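Local coordinates for arginine 3rd transport system periplasmic binding protein (Legionella pneumophila subsp. pneumophila str. Philadelphia 1, PDB 3KZG) that probably binds arginine in the periplasm as the solute-binding component of an amino-acid transport system, at residues L3-G8 / R39-T44; K60-D65 / N198-V203; S92-T97 / A154-Y159; Y164-E169 / Y180-K185. All coordinates share one frame; numbering follows the deposited sequence.

Interaction 1. Residues L3-G8 / R39-T44; sequences LNLTIG and RRLHAT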
# COMPACT_ATOMS: atom_id res chain seq x y z
N LEU A 3 14.15 -17.89 -29.76
CA LEU A 3 13.30 -17.41 -28.68
C LEU A 3 12.41 -16.27 -29.16
O LEU A 3 12.50 -15.14 -28.67
CB LEU A 3 14.17 -16.96 -27.50
CG LEU A 3 15.55 -16.37 -27.81
CD1 LEU A 3 15.41 -15.13 -28.69
CD2 LEU A 3 16.26 -16.03 -26.51
N ASN A 4 11.56 -16.58 -30.13
CA ASN A 4 10.64 -15.60 -30.70
C ASN A 4 9.27 -16.25 -30.81
O ASN A 4 9.13 -17.33 -31.38
CB ASN A 4 11.14 -15.17 -32.08
CG ASN A 4 10.39 -13.96 -32.63
OD1 ASN A 4 10.75 -13.43 -33.68
ND2 ASN A 4 9.34 -13.53 -31.93
N LEU A 5 8.26 -15.58 -30.26
CA LEU A 5 6.90 -16.11 -30.29
C LEU A 5 6.00 -15.34 -31.25
O LEU A 5 6.19 -14.15 -31.49
CB LEU A 5 6.30 -16.06 -28.88
CG LEU A 5 7.01 -16.86 -27.78
CD1 LEU A 5 6.37 -16.57 -26.43
CD2 LEU A 5 6.94 -18.35 -28.10
N THR A 6 5.01 -16.05 -31.78
CA THR A 6 4.04 -15.48 -32.70
C THR A 6 2.68 -15.59 -32.01
O THR A 6 2.16 -16.69 -31.82
CB THR A 6 4.01 -16.26 -34.04
OG1 THR A 6 5.28 -16.10 -34.70
CG2 THR A 6 2.89 -15.75 -34.94
N ILE A 7 2.11 -14.45 -31.64
CA ILE A 7 0.83 -14.45 -30.95
C ILE A 7 -0.32 -13.96 -31.83
O ILE A 7 -0.23 -12.91 -32.45
CB ILE A 7 0.86 -13.56 -29.68
CG1 ILE A 7 1.99 -13.99 -28.75
CG2 ILE A 7 -0.48 -13.65 -28.95
CD1 ILE A 7 3.35 -13.53 -29.19
N GLY A 8 -1.39 -14.74 -31.87
CA GLY A 8 -2.54 -14.35 -32.65
C GLY A 8 -3.49 -13.57 -31.75
O GLY A 8 -3.68 -13.93 -30.59
N ARG A 39 8.83 -10.36 -22.77
CA ARG A 39 10.15 -9.88 -22.37
C ARG A 39 10.63 -10.63 -21.13
O ARG A 39 11.83 -10.86 -20.96
CB ARG A 39 10.14 -8.37 -22.10
CG ARG A 39 9.29 -7.91 -20.93
CD ARG A 39 9.42 -6.40 -20.73
NE ARG A 39 10.70 -6.03 -20.13
CZ ARG A 39 11.00 -6.20 -18.85
NH1 ARG A 39 10.11 -6.73 -18.02
NH2 ARG A 39 12.19 -5.84 -18.39
N ARG A 40 9.68 -11.01 -20.28
CA ARG A 40 10.01 -11.75 -19.07
C ARG A 40 10.38 -13.18 -19.46
O ARG A 40 11.11 -13.85 -18.75
CB ARG A 40 8.81 -11.74 -18.10
CG ARG A 40 8.63 -10.38 -17.45
CD ARG A 40 7.35 -10.29 -16.63
NE ARG A 40 7.19 -8.94 -16.09
CZ ARG A 40 7.47 -8.58 -14.84
NH1 ARG A 40 7.93 -9.48 -13.97
NH2 ARG A 40 7.31 -7.32 -14.47
N LEU A 41 9.87 -13.62 -20.60
CA LEU A 41 10.16 -14.94 -21.13
C LEU A 41 11.47 -14.85 -21.92
O LEU A 41 11.99 -15.86 -22.39
CB LEU A 41 9.04 -15.42 -22.06
CG LEU A 41 7.73 -15.86 -21.41
CD1 LEU A 41 6.68 -16.16 -22.48
CD2 LEU A 41 7.98 -17.09 -20.55
N HIS A 42 11.99 -13.63 -22.05
CA HIS A 42 13.23 -13.38 -22.78
C HIS A 42 13.04 -13.72 -24.26
O HIS A 42 13.98 -14.13 -24.94
CB HIS A 42 14.37 -14.22 -22.21
CG HIS A 42 14.67 -13.93 -20.77
ND1 HIS A 42 15.44 -14.77 -19.98
CD2 HIS A 42 14.30 -12.91 -19.96
CE1 HIS A 42 15.53 -14.27 -18.76
NE2 HIS A 42 14.84 -13.14 -18.73
N ALA A 43 11.82 -13.55 -24.75
CA ALA A 43 11.50 -13.84 -26.14
C ALA A 43 10.88 -12.63 -26.83
O ALA A 43 10.06 -11.92 -26.24
CB ALA A 43 10.55 -15.02 -26.22
N THR A 44 11.26 -12.40 -28.08
CA THR A 44 10.71 -11.29 -28.84
C THR A 44 9.26 -11.63 -29.15
O THR A 44 8.89 -12.80 -29.26
CB THR A 44 11.49 -11.06 -30.15
OG1 THR A 44 11.58 -12.29 -30.88
CG2 THR A 44 12.89 -10.55 -29.85

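Interaction 2. Residues K60-D65 / N198-V203; sequences KNREVD and NPDQFV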
# COMPACT_ATOMS: atom_id res chain seq x y z
N LYS A 60 -4.83 -24.07 -33.73
CA LYS A 60 -4.77 -25.50 -33.95
C LYS A 60 -3.81 -25.89 -35.07
O LYS A 60 -3.21 -26.96 -35.03
CB LYS A 60 -6.17 -26.05 -34.25
CG LYS A 60 -6.19 -27.54 -34.54
CD LYS A 60 -7.60 -28.09 -34.60
CE LYS A 60 -8.23 -28.17 -33.21
NZ LYS A 60 -8.41 -26.83 -32.57
N ASN A 61 -3.67 -25.01 -36.07
CA ASN A 61 -2.78 -25.28 -37.20
C ASN A 61 -1.36 -24.78 -36.94
O ASN A 61 -0.51 -24.82 -37.83
CB ASN A 61 -3.33 -24.62 -38.48
CG ASN A 61 -4.71 -25.12 -38.87
OD1 ASN A 61 -5.01 -26.31 -38.75
ND2 ASN A 61 -5.56 -24.21 -39.34
N ARG A 62 -1.11 -24.32 -35.72
CA ARG A 62 0.20 -23.83 -35.34
C ARG A 62 0.67 -22.62 -36.15
O ARG A 62 1.87 -22.40 -36.32
CB ARG A 62 1.24 -24.95 -35.45
CG ARG A 62 1.33 -25.85 -34.21
CD ARG A 62 0.03 -26.60 -33.93
NE ARG A 62 0.19 -27.51 -32.80
CZ ARG A 62 -0.79 -28.22 -32.25
NH1 ARG A 62 -2.03 -28.13 -32.72
NH2 ARG A 62 -0.54 -29.02 -31.22
N GLU A 63 -0.29 -21.84 -36.66
CA GLU A 63 0.04 -20.64 -37.42
C GLU A 63 0.62 -19.64 -36.42
O GLU A 63 1.38 -18.74 -36.76
CB GLU A 63 -1.21 -20.04 -38.07
CG GLU A 63 -1.87 -20.92 -39.13
CD GLU A 63 -3.08 -20.26 -39.76
OE1 GLU A 63 -2.94 -19.13 -40.28
OE2 GLU A 63 -4.17 -20.86 -39.75
N VAL A 64 0.23 -19.83 -35.16
CA VAL A 64 0.68 -18.98 -34.06
C VAL A 64 0.97 -19.86 -32.85
O VAL A 64 0.41 -20.95 -32.70
CB VAL A 64 -0.38 -17.95 -33.67
CG1 VAL A 64 -0.67 -17.04 -34.86
CG2 VAL A 64 -1.65 -18.66 -33.22
N ASP A 65 1.85 -19.39 -31.97
CA ASP A 65 2.21 -20.15 -30.78
C ASP A 65 1.19 -20.01 -29.66
O ASP A 65 0.91 -20.96 -28.93
CB ASP A 65 3.58 -19.69 -30.28
CG ASP A 65 4.66 -19.90 -31.30
OD1 ASP A 65 4.80 -21.05 -31.75
OD2 ASP A 65 5.36 -18.93 -31.65
N ASN A 198 -2.38 -24.79 -27.49
CA ASN A 198 -2.71 -26.18 -27.79
C ASN A 198 -2.29 -27.02 -26.58
O ASN A 198 -1.34 -26.67 -25.88
CB ASN A 198 -1.98 -26.63 -29.06
CG ASN A 198 -2.52 -25.96 -30.32
OD1 ASN A 198 -1.78 -25.29 -31.05
ND2 ASN A 198 -3.81 -26.14 -30.58
N PRO A 199 -2.99 -28.13 -26.31
CA PRO A 199 -2.69 -29.00 -25.18
C PRO A 199 -1.22 -29.39 -24.97
O PRO A 199 -0.77 -29.54 -23.83
CB PRO A 199 -3.58 -30.21 -25.43
CG PRO A 199 -4.78 -29.60 -26.07
CD PRO A 199 -4.15 -28.64 -27.07
N ASP A 200 -0.48 -29.57 -26.06
CA ASP A 200 0.92 -29.97 -25.94
C ASP A 200 1.88 -28.84 -25.61
O ASP A 200 3.09 -29.04 -25.59
CB ASP A 200 1.39 -30.67 -27.21
CG ASP A 200 1.24 -29.81 -28.45
OD1 ASP A 200 1.25 -28.57 -28.33
OD2 ASP A 200 1.14 -30.39 -29.55
N GLN A 201 1.35 -27.65 -25.33
CA GLN A 201 2.20 -26.52 -25.01
C GLN A 201 2.18 -26.20 -23.51
O GLN A 201 2.42 -25.07 -23.10
CB GLN A 201 1.76 -25.29 -25.81
CG GLN A 201 1.70 -25.51 -27.32
CD GLN A 201 1.44 -24.22 -28.09
OE1 GLN A 201 2.32 -23.36 -28.18
NE2 GLN A 201 0.23 -24.08 -28.61
N PHE A 202 1.90 -27.22 -22.70
CA PHE A 202 1.84 -27.05 -21.26
C PHE A 202 3.12 -26.50 -20.64
O PHE A 202 3.07 -25.82 -19.61
CB PHE A 202 1.43 -28.37 -20.59
CG PHE A 202 2.35 -29.52 -20.88
CD1 PHE A 202 3.55 -29.67 -20.18
CD2 PHE A 202 2.02 -30.47 -21.84
CE1 PHE A 202 4.40 -30.74 -20.44
CE2 PHE A 202 2.86 -31.55 -22.10
CZ PHE A 202 4.05 -31.69 -21.40
N VAL A 203 4.27 -26.78 -21.25
CA VAL A 203 5.51 -26.26 -20.68
C VAL A 203 5.53 -24.74 -20.81
O VAL A 203 5.89 -24.03 -19.86
CB VAL A 203 6.76 -26.85 -21.38
CG1 VAL A 203 8.01 -26.12 -20.90
CG2 VAL A 203 6.87 -28.34 -21.08
O HOH W 1 1.57 -26.71 -30.46

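Interaction 3. Residues S92-T97 / A154-Y159; sequences SQYITT and ASLMDY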
# COMPACT_ATOMS: atom_id res chain seq x y z
N SER A 92 -19.84 -10.17 -19.13
CA SER A 92 -20.51 -9.73 -20.35
C SER A 92 -21.37 -8.52 -19.98
O SER A 92 -21.57 -8.24 -18.80
CB SER A 92 -21.38 -10.85 -20.93
OG SER A 92 -22.47 -11.17 -20.09
N GLN A 93 -21.87 -7.81 -20.99
CA GLN A 93 -22.68 -6.63 -20.75
C GLN A 93 -23.61 -6.32 -21.91
O GLN A 93 -23.19 -6.34 -23.07
CB GLN A 93 -21.76 -5.42 -20.49
CG GLN A 93 -22.47 -4.07 -20.40
CD GLN A 93 -23.28 -3.90 -19.12
OE1 GLN A 93 -22.74 -3.96 -18.02
NE2 GLN A 93 -24.58 -3.69 -19.27
N TYR A 94 -24.88 -6.04 -21.61
CA TYR A 94 -25.83 -5.70 -22.66
C TYR A 94 -25.71 -4.21 -22.94
O TYR A 94 -25.64 -3.39 -22.02
CB TYR A 94 -27.27 -6.04 -22.23
CG TYR A 94 -27.64 -7.50 -22.40
CD1 TYR A 94 -27.94 -8.03 -23.66
CD2 TYR A 94 -27.69 -8.35 -21.29
CE1 TYR A 94 -28.28 -9.37 -23.81
CE2 TYR A 94 -28.03 -9.70 -21.44
CZ TYR A 94 -28.32 -10.20 -22.70
OH TYR A 94 -28.66 -11.54 -22.84
N ILE A 95 -25.65 -3.86 -24.22
CA ILE A 95 -25.53 -2.48 -24.65
C ILE A 95 -26.50 -2.24 -25.82
O ILE A 95 -26.76 -3.14 -26.60
CB ILE A 95 -24.08 -2.16 -25.09
CG1 ILE A 95 -23.97 -0.68 -25.48
CG2 ILE A 95 -23.67 -3.07 -26.25
CD1 ILE A 95 -22.55 -0.24 -25.74
N THR A 96 -27.04 -1.03 -25.90
CA THR A 96 -27.98 -0.68 -26.97
C THR A 96 -27.84 0.81 -27.26
O THR A 96 -27.08 1.50 -26.59
CB THR A 96 -29.44 -1.01 -26.58
OG1 THR A 96 -30.28 -0.89 -27.72
CG2 THR A 96 -29.93 -0.07 -25.48
N THR A 97 -28.56 1.31 -28.25
CA THR A 97 -28.48 2.74 -28.58
C THR A 97 -29.34 3.55 -27.62
O THR A 97 -30.38 3.09 -27.18
CB THR A 97 -28.94 3.01 -30.03
OG1 THR A 97 -30.25 2.48 -30.22
CG2 THR A 97 -27.97 2.36 -31.02
N ALA A 154 -30.25 -5.00 -29.49
CA ALA A 154 -29.17 -4.80 -28.54
C ALA A 154 -28.05 -5.79 -28.84
O ALA A 154 -28.19 -6.67 -29.69
CB ALA A 154 -29.67 -5.00 -27.12
N SER A 155 -26.95 -5.63 -28.11
CA SER A 155 -25.79 -6.48 -28.28
C SER A 155 -25.22 -6.90 -26.92
O SER A 155 -25.22 -6.12 -25.97
CB SER A 155 -24.73 -5.73 -29.08
OG SER A 155 -23.49 -6.42 -29.10
N LEU A 156 -24.75 -8.15 -26.84
CA LEU A 156 -24.13 -8.67 -25.63
C LEU A 156 -22.67 -8.87 -26.00
O LEU A 156 -22.36 -9.66 -26.89
CB LEU A 156 -24.77 -10.01 -25.21
CG LEU A 156 -24.19 -10.67 -23.95
CD1 LEU A 156 -24.26 -9.70 -22.78
CD2 LEU A 156 -24.96 -11.94 -23.63
N MSE A 157 -21.79 -8.11 -25.35
CA MSE A 157 -20.36 -8.16 -25.61
C MSE A 157 -19.57 -8.08 -24.30
O MSE A 157 -20.16 -8.06 -23.22
CB MSE A 157 -19.95 -7.00 -26.53
CG MSE A 157 -20.22 -5.60 -25.97
SE MSE A 157 -19.83 -4.14 -27.22
CE MSE A 157 -21.29 -4.44 -28.50
N ASP A 158 -18.24 -8.04 -24.40
CA ASP A 158 -17.39 -7.94 -23.22
C ASP A 158 -17.74 -6.65 -22.46
O ASP A 158 -18.00 -5.61 -23.07
CB ASP A 158 -15.91 -7.90 -23.62
CG ASP A 158 -15.48 -9.10 -24.46
OD1 ASP A 158 -15.67 -10.25 -24.02
OD2 ASP A 158 -14.94 -8.89 -25.57
N TYR A 159 -17.74 -6.73 -21.14
CA TYR A 159 -18.05 -5.58 -20.29
C TYR A 159 -17.14 -4.38 -20.55
O TYR A 159 -17.64 -3.26 -20.74
CB TYR A 159 -17.96 -5.98 -18.81
CG TYR A 159 -18.09 -4.81 -17.86
CD1 TYR A 159 -19.28 -4.10 -17.76
CD2 TYR A 159 -17.00 -4.40 -17.09
CE1 TYR A 159 -19.39 -2.99 -16.92
CE2 TYR A 159 -17.10 -3.29 -16.25
CZ TYR A 159 -18.30 -2.59 -16.17
OH TYR A 159 -18.40 -1.49 -15.36

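Interaction 4. Residues Y164-E169 / Y180-K185; sequences YWMASE and YKLIGK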
# COMPACT_ATOMS: atom_id res chain seq x y z
N TYR A 164 -16.12 0.88 -23.11
CA TYR A 164 -15.28 1.62 -24.05
C TYR A 164 -16.16 2.37 -25.05
O TYR A 164 -16.04 3.58 -25.22
CB TYR A 164 -14.36 0.66 -24.80
CG TYR A 164 -13.63 1.30 -25.95
CD1 TYR A 164 -12.44 1.99 -25.74
CD2 TYR A 164 -14.17 1.27 -27.24
CE1 TYR A 164 -11.79 2.63 -26.79
CE2 TYR A 164 -13.53 1.92 -28.30
CZ TYR A 164 -12.34 2.60 -28.06
OH TYR A 164 -11.70 3.26 -29.08
N TRP A 165 -17.04 1.63 -25.72
CA TRP A 165 -17.91 2.21 -26.72
C TRP A 165 -18.83 3.30 -26.21
O TRP A 165 -19.04 4.31 -26.88
CB TRP A 165 -18.72 1.12 -27.41
CG TRP A 165 -17.88 0.30 -28.33
CD1 TRP A 165 -17.46 -0.99 -28.14
CD2 TRP A 165 -17.26 0.75 -29.54
NE1 TRP A 165 -16.62 -1.37 -29.15
CE2 TRP A 165 -16.48 -0.32 -30.03
CE3 TRP A 165 -17.29 1.95 -30.26
CZ2 TRP A 165 -15.73 -0.22 -31.20
CZ3 TRP A 165 -16.54 2.05 -31.43
CH2 TRP A 165 -15.77 0.97 -31.89
N MSE A 166 -19.39 3.12 -25.02
CA MSE A 166 -20.27 4.15 -24.52
C MSE A 166 -19.53 5.44 -24.19
O MSE A 166 -20.12 6.52 -24.18
CB MSE A 166 -21.03 3.68 -23.29
CG MSE A 166 -21.99 4.73 -22.82
SE MSE A 166 -23.04 4.06 -21.40
CE MSE A 166 -21.81 4.40 -19.93
N ALA A 167 -18.23 5.33 -23.92
CA ALA A 167 -17.44 6.50 -23.60
C ALA A 167 -16.51 6.89 -24.74
O ALA A 167 -15.62 7.73 -24.56
CB ALA A 167 -16.63 6.24 -22.33
N SER A 168 -16.71 6.31 -25.91
CA SER A 168 -15.84 6.62 -27.05
C SER A 168 -16.58 7.06 -28.31
O SER A 168 -15.98 7.64 -29.21
CB SER A 168 -14.96 5.41 -27.37
OG SER A 168 -14.11 5.10 -26.28
N GLU A 169 -17.88 6.80 -28.37
CA GLU A 169 -18.64 7.18 -29.55
C GLU A 169 -19.95 7.86 -29.17
O GLU A 169 -20.83 7.24 -28.58
CB GLU A 169 -18.93 5.94 -30.40
CG GLU A 169 -19.37 6.24 -31.82
CD GLU A 169 -19.42 5.00 -32.69
OE1 GLU A 169 -20.35 4.18 -32.54
OE2 GLU A 169 -18.52 4.85 -33.53
N TYR A 180 -24.64 5.33 -27.03
CA TYR A 180 -24.97 4.06 -26.39
C TYR A 180 -25.37 4.20 -24.92
O TYR A 180 -25.12 5.23 -24.28
CB TYR A 180 -23.77 3.11 -26.47
CG TYR A 180 -23.27 2.84 -27.87
CD1 TYR A 180 -24.02 2.08 -28.76
CD2 TYR A 180 -22.05 3.36 -28.30
CE1 TYR A 180 -23.56 1.84 -30.06
CE2 TYR A 180 -21.59 3.14 -29.59
CZ TYR A 180 -22.35 2.37 -30.47
OH TYR A 180 -21.88 2.13 -31.74
N LYS A 181 -25.98 3.14 -24.40
CA LYS A 181 -26.37 3.06 -23.00
C LYS A 181 -26.33 1.58 -22.60
O LYS A 181 -26.67 0.70 -23.41
CB LYS A 181 -27.78 3.63 -22.76
CG LYS A 181 -28.92 2.88 -23.42
CD LYS A 181 -30.27 3.41 -22.94
CE LYS A 181 -31.42 2.78 -23.69
NZ LYS A 181 -32.74 3.34 -23.25
N LEU A 182 -25.90 1.31 -21.38
CA LEU A 182 -25.80 -0.06 -20.88
C LEU A 182 -27.13 -0.51 -20.29
O LEU A 182 -27.84 0.28 -19.65
CB LEU A 182 -24.71 -0.16 -19.82
CG LEU A 182 -23.34 0.47 -20.12
CD1 LEU A 182 -22.38 0.15 -18.99
CD2 LEU A 182 -22.81 -0.05 -21.45
N ILE A 183 -27.45 -1.78 -20.49
CA ILE A 183 -28.70 -2.34 -19.98
C ILE A 183 -28.39 -3.39 -18.91
O ILE A 183 -27.77 -4.41 -19.20
CB ILE A 183 -29.50 -3.00 -21.12
CG1 ILE A 183 -29.68 -1.99 -22.27
CG2 ILE A 183 -30.86 -3.47 -20.61
CD1 ILE A 183 -30.41 -0.72 -21.87
N GLY A 184 -28.82 -3.12 -17.68
CA GLY A 184 -28.57 -4.04 -16.58
C GLY A 184 -27.12 -3.98 -16.13
O GLY A 184 -26.32 -3.26 -16.72
N LYS A 185 -26.79 -4.73 -15.08
CA LYS A 185 -25.41 -4.75 -14.57
C LYS A 185 -24.60 -5.75 -15.41
O LYS A 185 -25.15 -6.48 -16.22
CB LYS A 185 -25.41 -5.20 -13.11
CG LYS A 185 -26.43 -4.49 -12.24
CD LYS A 185 -26.57 -5.15 -10.87
CE LYS A 185 -27.75 -4.57 -10.10
NZ LYS A 185 -27.95 -5.25 -8.78
O HOH W 2 -22.04 6.41 -26.38

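Interaction 1. Residues L3-G8 / R39-T44
Leu5 (chi1 -60°) and Leu41 both turn CG anti to their own carbonyl carbon and beside the backbone N, and this brings their branched ends together, with Leu5 CD1 4.0 Å from Leu41 CD1. The two chains meet at about a right angle, methyl against methyl. Ala43 comes in beside them: its single methyl, CB, lies 4.3 Å from Leu5 CG and also packs on Leu3 CB. The small side chain suits a place where Ala43 CB lies 3.1 Å from Leu3 O. Asn4 and Thr44 form a parallel beta bridge, in which Leu3 O accepts Thr44 N at 3.1 Å and Thr44 O accepts Leu5 N at 3.0 Å. The second bond is nearly straight, with 170° at the hydrogen. Strand 4-13, helix 29-40 and strand 44-50 thus make a beta-alpha-beta crossover, closed where the returning strand begins. His42, with a positive phi of 64°, belongs to the Schellman motif that closes the helix and lets the chain turn toward the sheet. Asn4 ND2 also approaches Thr44 O, but that bond is weak, and the crowding of Asn4 against the Thr44 hydroxyl leaves its detail doubtful. Leu41 rests on Lys207 and Ile208 of helix 202-217 as well, while Arg40 forms a salt bridge with Asp218.

Interaction 2. Residues K60-D65 / N198-V203
The Arg62 guanidinium carries the Asn198 amide over one face, offset toward the rim, with the two planes only 7° apart and Arg62 NH1 3.3 Å from Asn198 CG. Two acceptors meet it at the edge, close to its plane. Lys60 O takes a sound hydrogen bond from Arg62 NH1 at 2.8 Å, and Asp200 OD2 lies 2.7 Å from Arg62 NH2. The latter is a salt bridge whose hydrogen bond is weak, the carboxylate being turned 76° from the guanidinium. Water 1 joins the same groups a second time, bonded to Asp200 OD1 at 2.8 Å and more weakly to Arg62 NE. A bend at chi2 (62°) leads the arginine chain back toward the end of the preceding helix; its length and flat, multidentate head suit it to bridging two loops. Nearby, the Gln201 amide lies against Asp65 O, while Asp65 OD2 is occupied by Thr6 N of strand 4-13. Arg62 itself, with positive phi, is the C-prime residue of a Schellman motif: Arg62 N bonds to Leu59 O and Glu63 N to Ala58 O, terminating helix 55-60 beside the turn that leads into helix 202-217.

Interaction 3. Residues S92-T97 / A154-Y159
Gln93 N donates to Met157 O at 2.8 Å, an oxygen also approached by the CA-H of Ser92. The return bond, Met157 N to Gln93 O, is longer at 3.2 Å, whereas Ile95 and Ser155 exchange two even bonds, with Ile95 N 2.9 Å from Ser155 O. Between these hydrogen-bonded pairs, Tyr94 and Leu156 form a non-hydrogen-bonded pair. Leu156 puts CG anti to its backbone N (chi1 179°), which carries CD1 over the centre of the Tyr94 ring, a CH-pi contact 3.8 Å from the centroid and 4° off the normal. The phenol oxygen goes on to bond Glu128. Strand 91-97 is the antiparallel strand between 154-158 and 180-188 in a mixed sheet, with 112-116 and 133-137 parallel to 154-158, as in the lobes of type II periplasmic binding proteins. Helix 121-127 covers the Tyr94 and Leu156 face through Val125. On the other face, selenomethionine Met157 bends at chi3 to lay CE 3.6 Å from Ile95 CG2, a flexible chain against a branched one, both apolar, as suits a buried layer under helix 140-148. Gln93 runs alongside Tyr159, Gln93 OE1 at the ring edge 3.5 Å from Tyr159 CD1, while Gln93 NE2 bonds Tyr94 O and Gly184 O.

Interaction 4. Residues Y164-E169 / Y180-K185
Tyr180 presents the edge of its ring to the end of helix 159-166, with Glu169 at the hydroxyl end and the Trp165 carbonyl further back. Glu169 CG is anti to the backbone N (chi1 -164°), and the chain runs on extended, so that the carboxylate arrives obliquely beside the phenol with the two planes 29° apart. Tyr180 OH donates to Glu169 OE1 at 2.7 Å, meeting the oxygen nearly along its C-O axis. Behind this bond, Trp165 O lies near the ring plane, 3.5 Å from Tyr180 CD2, and Trp165 CB packs against the same edge. Selenomethionine Met166 reaches out in another direction. Its CB lies 4.2 Å from Tyr180 CB, and the long chain then passes the strand backbone to cross Leu182 at about a right angle, Met166 SE resting 3.8 Å from Leu182 CG. The unbranched, flexible methionine chain suits this path along a strand. The Tyr180 ring also packs on Ile95 of strand 91-97 and on Leu144 and Leu147 of helix 140-148. Where the backbones come near without bonding directly, water 2 joins them: it accepts from Tyr180 N at 2.9 Å and donates to Met166 O and Glu169 O, the latter at 2.6 Å. The water thus ties the last helical residue and the following loop to the first residue of strand 180-188. Glu169 OE1 additionally forms a salt bridge with Lys179 NZ; a nearby lysine charge and a phenol donor at the same oxygen would probably favour the ionised carboxylate in this partly buried place.

Overall arrangement
Interactions 3 and 4 lie on the opposite side of the chain's centre from interactions 1 and 2, consistent with two lobes. Interaction 3 is the buried one, and interaction 4, partly buried, adjoins it: strands 91-97 and 180-188 are neighbours in one sheet, with Tyr94 O bonded to Ile183 N, and helix 159-166 follows strand 154-158 directly. Interactions 1 and 2 are surface contacts about 14 Å apart between centres, touching through Thr6 and Asp65. Their chemistry differs accordingly: regular backbone bonding with apolar faces in interaction 3, a short strand pairing in interaction 1, a charged side-chain bridge in interaction 2, and a mixture of water, carboxylate and apolar contacts in interaction 4.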